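Methylmalonyl-CoA carboxyltransferase 12S subunit (Propionibacterium freudenreichii, PDB 1ON3) catalyses transfer of the carboxyl group of methylmalonyl-CoA to the biotin of the 1.3S subunit and, as a homohexamer, makes up the core of transcarboxylase. Local coordinates at residues G141-I144 against Q145-I148; S150-G153 against Y154-F158. All coordinates share one frame; numbering follows the deposited sequence.

Contact 1 (G141-I144 against Q145-I148); sequences GARI and QEGI. With MCA (methylmalonyl-coenzyme A), chain T.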
ATOM      1  N   GLY E 141     -29.797  30.030 -12.221  1.00 18.72           N
ATOM      2  CA  GLY E 141     -29.855  29.120 -11.082  1.00 15.17           C
ATOM      3  C   GLY E 141     -30.612  27.815 -11.333  1.00 16.30           C
ATOM      4  O   GLY E 141     -30.841  27.431 -12.475  1.00 17.77           O
ATOM      5  N   ALA E 142     -31.005  27.124 -10.267  1.00 17.49           N
ATOM      6  CA  ALA E 142     -31.731  25.864 -10.421  1.00 15.72           C
ATOM      7  C   ALA E 142     -33.030  26.117 -11.189  1.00 14.77           C
ATOM      8  O   ALA E 142     -33.738  27.084 -10.916  1.00 17.92           O
ATOM      9  CB  ALA E 142     -32.034  25.257  -9.051  1.00 16.90           C
ATOM     10  N   ARG E 143     -33.333  25.260 -12.162  1.00 18.30           N
ATOM     11  CA  ARG E 143     -34.551  25.428 -12.956  1.00 13.19           C
ATOM     12  C   ARG E 143     -35.755  25.263 -12.033  1.00 17.31           C
ATOM     13  O   ARG E 143     -36.079  24.155 -11.587  1.00 16.34           O
ATOM     14  CB  ARG E 143     -34.603  24.399 -14.077  1.00 14.28           C
ATOM     15  CG  ARG E 143     -35.711  24.660 -15.107  1.00  9.45           C
ATOM     16  CD  ARG E 143     -35.596  23.687 -16.274  1.00 11.39           C
ATOM     17  NE  ARG E 143     -34.373  23.876 -17.054  1.00 13.96           N
ATOM     18  CZ  ARG E 143     -33.868  22.963 -17.883  1.00 18.15           C
ATOM     19  NH1 ARG E 143     -34.474  21.789 -18.037  1.00 16.28           N
ATOM     20  NH2 ARG E 143     -32.777  23.232 -18.588  1.00 15.77           N
ATOM     21  N   ILE E 144     -36.423  26.377 -11.764  1.00 17.52           N
ATOM     22  CA  ILE E 144     -37.555  26.409 -10.848  1.00 15.67           C
ATOM     23  C   ILE E 144     -38.735  25.477 -11.124  1.00 17.47           C
ATOM     24  O   ILE E 144     -39.364  24.984 -10.178  1.00 18.65           O
ATOM     25  CB  ILE E 144     -38.052  27.867 -10.689  1.00 19.10           C
ATOM     26  CG1 ILE E 144     -36.965  28.706  -9.988  1.00 16.75           C
ATOM     27  CG2 ILE E 144     -39.321  27.904  -9.882  1.00 14.66           C
ATOM     28  CD1 ILE E 144     -37.238  30.227  -9.980  1.00 16.47           C
ATOM     29  N   GLN E 145     -39.040  25.236 -12.398  1.00 17.68           N
ATOM     30  CA  GLN E 145     -40.146  24.346 -12.755  1.00 19.51           C
ATOM     31  C   GLN E 145     -39.873  22.897 -12.332  1.00 22.06           C
ATOM     32  O   GLN E 145     -40.806  22.098 -12.199  1.00 18.82           O
ATOM     33  CB  GLN E 145     -40.402  24.358 -14.271  1.00 20.19           C
ATOM     34  CG  GLN E 145     -40.948  25.665 -14.855  1.00 21.61           C
ATOM     35  CD  GLN E 145     -39.858  26.581 -15.399  1.00 25.11           C
ATOM     36  OE1 GLN E 145     -40.108  27.405 -16.285  1.00 23.59           O
ATOM     37  NE2 GLN E 145     -38.650  26.452 -14.867  1.00 15.28           N
ATOM     38  N   GLU E 146     -38.598  22.557 -12.136  1.00 17.38           N
ATOM     39  CA  GLU E 146     -38.223  21.192 -11.757  1.00 15.99           C
ATOM     40  C   GLU E 146     -38.112  20.945 -10.249  1.00 15.70           C
ATOM     41  O   GLU E 146     -37.686  19.874  -9.815  1.00 18.64           O
ATOM     42  CB  GLU E 146     -36.916  20.790 -12.469  1.00 12.98           C
ATOM     43  CG  GLU E 146     -37.059  20.767 -13.984  1.00 14.85           C
ATOM     44  CD  GLU E 146     -35.816  20.292 -14.699  1.00 17.83           C
ATOM     45  OE1 GLU E 146     -34.773  20.131 -14.029  1.00 15.43           O
ATOM     46  OE2 GLU E 146     -35.885  20.085 -15.933  1.00 14.70           O
ATOM     47  N   GLY E 147     -38.491  21.948  -9.465  1.00 16.45           N
ATOM     48  CA  GLY E 147     -38.500  21.826  -8.018  1.00 16.66           C
ATOM     49  C   GLY E 147     -37.341  21.084  -7.383  1.00 22.04           C
ATOM     50  O   GLY E 147     -36.176  21.419  -7.626  1.00 17.45           O
ATOM     51  N   ILE E 148     -37.643  20.070  -6.573  1.00 21.01           N
ATOM     52  CA  ILE E 148     -36.568  19.340  -5.901  1.00 19.39           C
ATOM     53  C   ILE E 148     -35.680  18.525  -6.837  1.00 16.35           C
ATOM     54  O   ILE E 148     -34.620  18.065  -6.430  1.00 16.40           O
ATOM     55  CB  ILE E 148     -37.095  18.440  -4.755  1.00 17.97           C
ATOM     56  CG1 ILE E 148     -37.932  17.284  -5.304  1.00 16.43           C
ATOM     57  CG2 ILE E 148     -37.909  19.281  -3.777  1.00 22.40           C
ATOM     58  CD1 ILE E 148     -38.377  16.310  -4.213  1.00 15.84           C
TER
HETATM   59  C8  MCA T4005     -34.236  32.597 -15.294  1.00 26.78           C
HETATM   60  N9  MCA T4005     -35.241  31.939 -16.011  1.00 26.50           N
HETATM   61  C4  MCA T4005     -35.544  30.830 -15.239  1.00 25.32           C
HETATM   62  C5  MCA T4005     -34.690  30.907 -14.114  1.00 23.13           C
HETATM   63  N7  MCA T4005     -33.880  32.027 -14.171  1.00 27.11           N
HETATM   64  N3  MCA T4005     -36.482  29.829 -15.494  1.00 24.33           N
HETATM   65  C2  MCA T4005     -36.511  28.873 -14.501  1.00 26.44           C
HETATM   66  N1  MCA T4005     -35.732  28.844 -13.368  1.00 20.20           N
HETATM   67  C6  MCA T4005     -34.799  29.854 -13.138  1.00 24.32           C
HETATM   68  N6  MCA T4005     -34.060  29.782 -12.027  1.00 22.38           N
HETATM   69  C1' MCA T4005     -35.850  32.221 -17.195  1.00 28.98           C
HETATM   70  C2' MCA T4005     -36.724  33.468 -17.025  1.00 31.38           C
HETATM   71  O2' MCA T4005     -37.993  33.137 -16.533  1.00 31.99           O
HETATM   72  C3' MCA T4005     -36.678  34.056 -18.414  1.00 33.99           C
HETATM   73  O3' MCA T4005     -37.713  33.489 -19.199  1.00 36.81           O
HETATM   74  C4' MCA T4005     -35.282  33.721 -18.970  1.00 32.66           C
HETATM   75  O4' MCA T4005     -34.859  32.551 -18.171  1.00 29.91           O
HETATM   76  C5' MCA T4005     -34.131  34.788 -18.778  1.00 36.16           C
HETATM   77  O5' MCA T4005     -34.598  35.719 -18.169  1.00 39.16           O
HETATM   78  P1  MCA T4005     -34.850  37.071 -17.985  1.00 41.19           P
HETATM   79  O11 MCA T4005     -35.615  37.368 -16.890  1.00 41.47           O
HETATM   80  O12 MCA T4005     -35.392  37.210 -19.198  1.00 44.18           O
HETATM   81  O6  MCA T4005     -33.515  37.977 -17.699  1.00 41.27           O
HETATM   82  P2  MCA T4005     -32.501  38.754 -17.322  1.00 39.96           P
HETATM   83  O21 MCA T4005     -33.432  39.780 -17.287  1.00 33.06           O
HETATM   84  O22 MCA T4005     -31.274  38.733 -18.011  1.00 37.61           O
HETATM   85  O7  MCA T4005     -32.270  38.335 -15.793  1.00 32.22           O
HETATM   86  CPB MCA T4005     -31.981  37.229 -15.424  1.00 28.92           C
HETATM   87  CPA MCA T4005     -31.800  36.748 -13.995  1.00 30.41           C
HETATM   88  CP7 MCA T4005     -33.308  36.533 -13.728  1.00 28.74           C
HETATM   89  CP9 MCA T4005     -30.985  37.729 -13.118  1.00 31.15           C
HETATM   90  CP8 MCA T4005     -31.018  35.412 -14.052  1.00 29.07           C
HETATM   91  OP3 MCA T4005     -33.848  35.721 -14.497  1.00 21.39           O
HETATM   92  CP6 MCA T4005     -33.778  36.054 -12.478  1.00 30.61           C
HETATM   93  OP2 MCA T4005     -33.430  36.699 -11.422  1.00 30.36           O
HETATM   94  NP2 MCA T4005     -34.605  34.831 -12.418  1.00 29.75           N
HETATM   95  CP5 MCA T4005     -34.442  34.080 -11.218  1.00 32.11           C
HETATM   96  CP4 MCA T4005     -33.525  33.734 -10.177  1.00 30.40           C
HETATM   97  CP3 MCA T4005     -33.728  32.727  -9.150  1.00 28.58           C
HETATM   98  OP1 MCA T4005     -34.915  33.025  -8.563  1.00 23.40           O
HETATM   99  NP1 MCA T4005     -32.997  31.565  -8.629  1.00 26.10           N
HETATM  100  CP2 MCA T4005     -33.725  30.914  -7.576  1.00 33.50           C
HETATM  101  CP1 MCA T4005     -32.991  29.681  -7.259  1.00 32.44           C
HETATM  102  P3  MCA T4005     -38.439  33.654 -20.668  1.00 42.31           P
HETATM  103  O31 MCA T4005     -38.974  34.975 -20.204  1.00 38.68           O
HETATM  104  O32 MCA T4005     -39.509  32.606 -20.767  1.00 44.08           O
HETATM  105  O33 MCA T4005     -37.594  33.827 -21.905  1.00 40.06           O
HETATM  106  S   MCA T4005     -33.571  28.797  -6.150  1.00 22.29           S
HETATM  107  CS1 MCA T4005     -32.237  27.931  -6.535  1.00 21.15           C
HETATM  108  OS1 MCA T4005     -31.299  28.060  -7.371  1.00 15.98           O
HETATM  109  CS2 MCA T4005     -31.527  27.652  -5.357  1.00 18.10           C
HETATM  110  CS3 MCA T4005     -31.331  26.375  -5.062  1.00 19.20           C
HETATM  111  CS4 MCA T4005     -30.768  28.462  -4.265  1.00 19.62           C
HETATM  112  OS4 MCA T4005     -30.613  28.028  -3.122  1.00 18.80           O
HETATM  113  OS5 MCA T4005     -30.351  29.553  -4.630  1.00 20.19           O
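The loop that lines the methylmalonyl-CoA pocket after strand 133-139 runs into helix 147-164, and in it Arg143 and Glu146 meet. Their side chains form a salt bridge, Arg143 NH1 to Glu146 OE2 at 3.1 Å. As a hydrogen bond it is weak. The guanidinium and carboxylate planes stand 70° apart, and OE2 approaches the guanidinium obliquely. The Arg143 chain bends at chi3 (-65°), which turns NH1 toward Glu146. Both ends have further partners: NH1 forms its stronger salt bridge with Asp83, NE bonds to Ser110 OG, OE2 to Thr70 OG1 and OE1 to Glu113 N. These bonds satisfy a buried ion pair.

The backbone forms a short 3-10 turn leading into helix 147-164. Glu146 N reaches Arg143 O at 3.0 Å, and Gly147 N reaches Ile144 O at 3.2 Å. Ile144 O also hydrogen-bonds with Tyr470 OH of the second subunit.

The loop reads adenine through its main chain. MCA N6 donates to Ala142 O at 2.9 Å, and Ile144 N donates almost straight (171°) to MCA N1 at 3.0 Å. Gln145 NE2 lies 3.3 Å from MCA C2 and 3.5 Å from Arg143 CG, with no hydrogen-bond partner in the model. At the other end of the ligand, Ala142 N binds the thioester oxygen, MCA OS1, at 3.1 Å. This backbone N-H is consistent with one arm of the oxyanion hole of the crotonase superfamily, in which a loop after a core strand holds acyl-CoA.

Contact 2 (S150-G153 against Y154-F158); sequences SLSG and YGKMF
Ser152 and Lys156 lie one helical turn apart and share a partner, Asp422 of the second subunit. Lys156 NZ forms a salt bridge with Asp422 OD1, and Ser152 OG a hydrogen bond with OD2 of the same residue. Within the helix, Ser152 OG and Lys156 NZ are 2.9 Å apart. The lysine chain runs extended beyond CG until chi4 (60°), which turns NZ toward Ser152 OG. Lys156 CG rests 3.5 Å from Ser152 O.

The backbone carries the regular helix bonds. Lys156 N binds Ser152 O at 3.0 Å, and Met157 N binds Gly153 O at the same 3.0 Å. Gly155 N reaches Leu151 O at 3.2 Å. Tyr154 N bonds to Ser150 O at 3.2 Å and more weakly to Leu151 O. Ser150 OG turns back to Gly147 O near the helix start.

This helix, 147-164, is the crossover of a beta-alpha-beta unit between the parallel strands 133-139 and 170-175. Different sides of it meet different neighbours. Tyr154 CB sits 3.5 Å from Leu151 O, and the tyrosine side chain runs on toward Ser116, Ala142 and Ala182. Met157 packs on Ser116 and Val119 of helix 113-129. The Phe158 ring turns one face to Tyr154 O, which is 3.2 Å above the ring plane and offset toward its rim. That ring also touches helix 184-188 and Leu392 of the second subunit, while Leu151 packs on Tyr415 of the second subunit.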
ATOM      1  N   SER E 150     -34.198  19.719  -9.709  1.00 13.63           N
ATOM      2  CA  SER E 150     -33.034  20.524 -10.075  1.00 14.56           C
ATOM      3  C   SER E 150     -32.210  20.767  -8.807  1.00 15.79           C
ATOM      4  O   SER E 150     -31.000  20.948  -8.877  1.00 11.88           O
ATOM      5  CB  SER E 150     -33.461  21.845 -10.725  1.00 19.04           C
ATOM      6  OG  SER E 150     -34.413  22.528  -9.938  1.00 16.46           O
ATOM      7  N   LEU E 151     -32.876  20.743  -7.651  1.00 15.25           N
ATOM      8  CA  LEU E 151     -32.204  20.927  -6.359  1.00 13.40           C
ATOM      9  C   LEU E 151     -31.174  19.801  -6.213  1.00 16.42           C
ATOM     10  O   LEU E 151     -30.004  20.046  -5.926  1.00 13.80           O
ATOM     11  CB  LEU E 151     -33.221  20.817  -5.223  1.00 12.44           C
ATOM     12  CG  LEU E 151     -33.059  21.514  -3.866  1.00 23.20           C
ATOM     13  CD1 LEU E 151     -33.685  20.619  -2.800  1.00 20.82           C
ATOM     14  CD2 LEU E 151     -31.607  21.815  -3.552  1.00 19.94           C
ATOM     15  N   SER E 152     -31.625  18.565  -6.418  1.00 10.60           N
ATOM     16  CA  SER E 152     -30.753  17.396  -6.312  1.00 12.10           C
ATOM     17  C   SER E 152     -29.594  17.465  -7.314  1.00 13.04           C
ATOM     18  O   SER E 152     -28.499  17.000  -7.029  1.00 11.43           O
ATOM     19  CB  SER E 152     -31.570  16.117  -6.543  1.00 15.03           C
ATOM     20  OG  SER E 152     -30.765  14.956  -6.427  1.00 17.50           O
ATOM     21  N   GLY E 153     -29.844  18.037  -8.487  1.00 10.68           N
ATOM     22  CA  GLY E 153     -28.794  18.162  -9.486  1.00 10.40           C
ATOM     23  C   GLY E 153     -27.634  18.988  -8.935  1.00 15.64           C
ATOM     24  O   GLY E 153     -26.463  18.654  -9.154  1.00 10.53           O
ATOM     25  N   TYR E 154     -27.947  20.078  -8.236  1.00 12.80           N
ATOM     26  CA  TYR E 154     -26.895  20.910  -7.642  1.00 12.44           C
ATOM     27  C   TYR E 154     -26.150  20.151  -6.556  1.00 13.31           C
ATOM     28  O   TYR E 154     -24.934  20.285  -6.432  1.00 11.83           O
ATOM     29  CB  TYR E 154     -27.480  22.208  -7.072  1.00 13.98           C
ATOM     30  CG  TYR E 154     -27.610  23.319  -8.100  1.00 15.24           C
ATOM     31  CD1 TYR E 154     -28.251  24.514  -7.787  1.00 15.83           C
ATOM     32  CD2 TYR E 154     -27.064  23.185  -9.383  1.00 19.88           C
ATOM     33  CE1 TYR E 154     -28.345  25.559  -8.726  1.00 17.91           C
ATOM     34  CE2 TYR E 154     -27.155  24.217 -10.323  1.00 19.31           C
ATOM     35  CZ  TYR E 154     -27.797  25.401  -9.984  1.00 19.58           C
ATOM     36  OH  TYR E 154     -27.879  26.426 -10.908  1.00 23.18           O
ATOM     37  N   GLY E 155     -26.877  19.371  -5.757  1.00  8.60           N
ATOM     38  CA  GLY E 155     -26.224  18.578  -4.727  1.00 10.12           C
ATOM     39  C   GLY E 155     -25.165  17.677  -5.361  1.00 13.93           C
ATOM     40  O   GLY E 155     -24.027  17.616  -4.888  1.00 11.15           O
ATOM     41  N   LYS E 156     -25.528  16.987  -6.446  1.00 11.45           N
ATOM     42  CA  LYS E 156     -24.575  16.100  -7.126  1.00 12.38           C
ATOM     43  C   LYS E 156     -23.393  16.886  -7.685  1.00  9.95           C
ATOM     44  O   LYS E 156     -22.248  16.434  -7.601  1.00 10.90           O
ATOM     45  CB  LYS E 156     -25.260  15.310  -8.248  1.00 12.00           C
ATOM     46  CG  LYS E 156     -26.324  14.293  -7.745  1.00 16.79           C
ATOM     47  CD  LYS E 156     -26.929  13.498  -8.904  1.00 17.53           C
ATOM     48  CE  LYS E 156     -27.919  12.447  -8.424  1.00 19.67           C
ATOM     49  NZ  LYS E 156     -29.071  13.032  -7.683  1.00 19.18           N
ATOM     50  N   MET E 157     -23.657  18.066  -8.239  1.00  8.09           N
ATOM     51  CA  MET E 157     -22.576  18.887  -8.774  1.00 10.48           C
ATOM     52  C   MET E 157     -21.590  19.351  -7.690  1.00 11.77           C
ATOM     53  O   MET E 157     -20.368  19.314  -7.901  1.00 12.44           O
ATOM     54  CB  MET E 157     -23.123  20.116  -9.495  1.00 13.06           C
ATOM     55  CG  MET E 157     -22.016  20.947 -10.156  1.00 15.91           C
ATOM     56  SD  MET E 157     -22.604  22.418 -11.016  1.00 19.32           S
ATOM     57  CE  MET E 157     -23.624  21.631 -12.294  1.00 16.86           C
ATOM     58  N   PHE E 158     -22.106  19.793  -6.540  1.00 10.92           N
ATOM     59  CA  PHE E 158     -21.223  20.264  -5.466  1.00  9.14           C
ATOM     60  C   PHE E 158     -20.362  19.112  -4.969  1.00 12.23           C
ATOM     61  O   PHE E 158     -19.158  19.274  -4.750  1.00 13.35           O
ATOM     62  CB  PHE E 158     -22.028  20.846  -4.282  1.00 10.99           C
ATOM     63  CG  PHE E 158     -22.923  22.009  -4.651  1.00 13.83           C
ATOM     64  CD1 PHE E 158     -22.629  22.824  -5.744  1.00 14.91           C
ATOM     65  CD2 PHE E 158     -24.054  22.299  -3.881  1.00 13.33           C
ATOM     66  CE1 PHE E 158     -23.453  23.926  -6.080  1.00 14.73           C
ATOM     67  CE2 PHE E 158     -24.878  23.386  -4.198  1.00 13.31           C
ATOM     68  CZ  PHE E 158     -24.578  24.202  -5.300  1.00 15.24           C
TER

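Contact 1 and contact 2 follow each other along the chain, with centres about 10 Å apart. The turn of contact 1 leads into helix 147-164, whose next turns make contact 2. Ser150 OG probably hydrogen-bonds to Arg143 O at 2.9 Å and so joins the two. Tyr154 adds a second junction: its OH packs 3.3 Å from Ala142 N, the amide that binds the thioester oxygen. The Tyr154 side chain is about 4 Å from the bound methylmalonyl-CoA. Both contacts also face the second subunit, which supplies Gly413 N as a hydrogen-bond donor to the same ligand. The pocket therefore lies at a subunit interface of the hexamer.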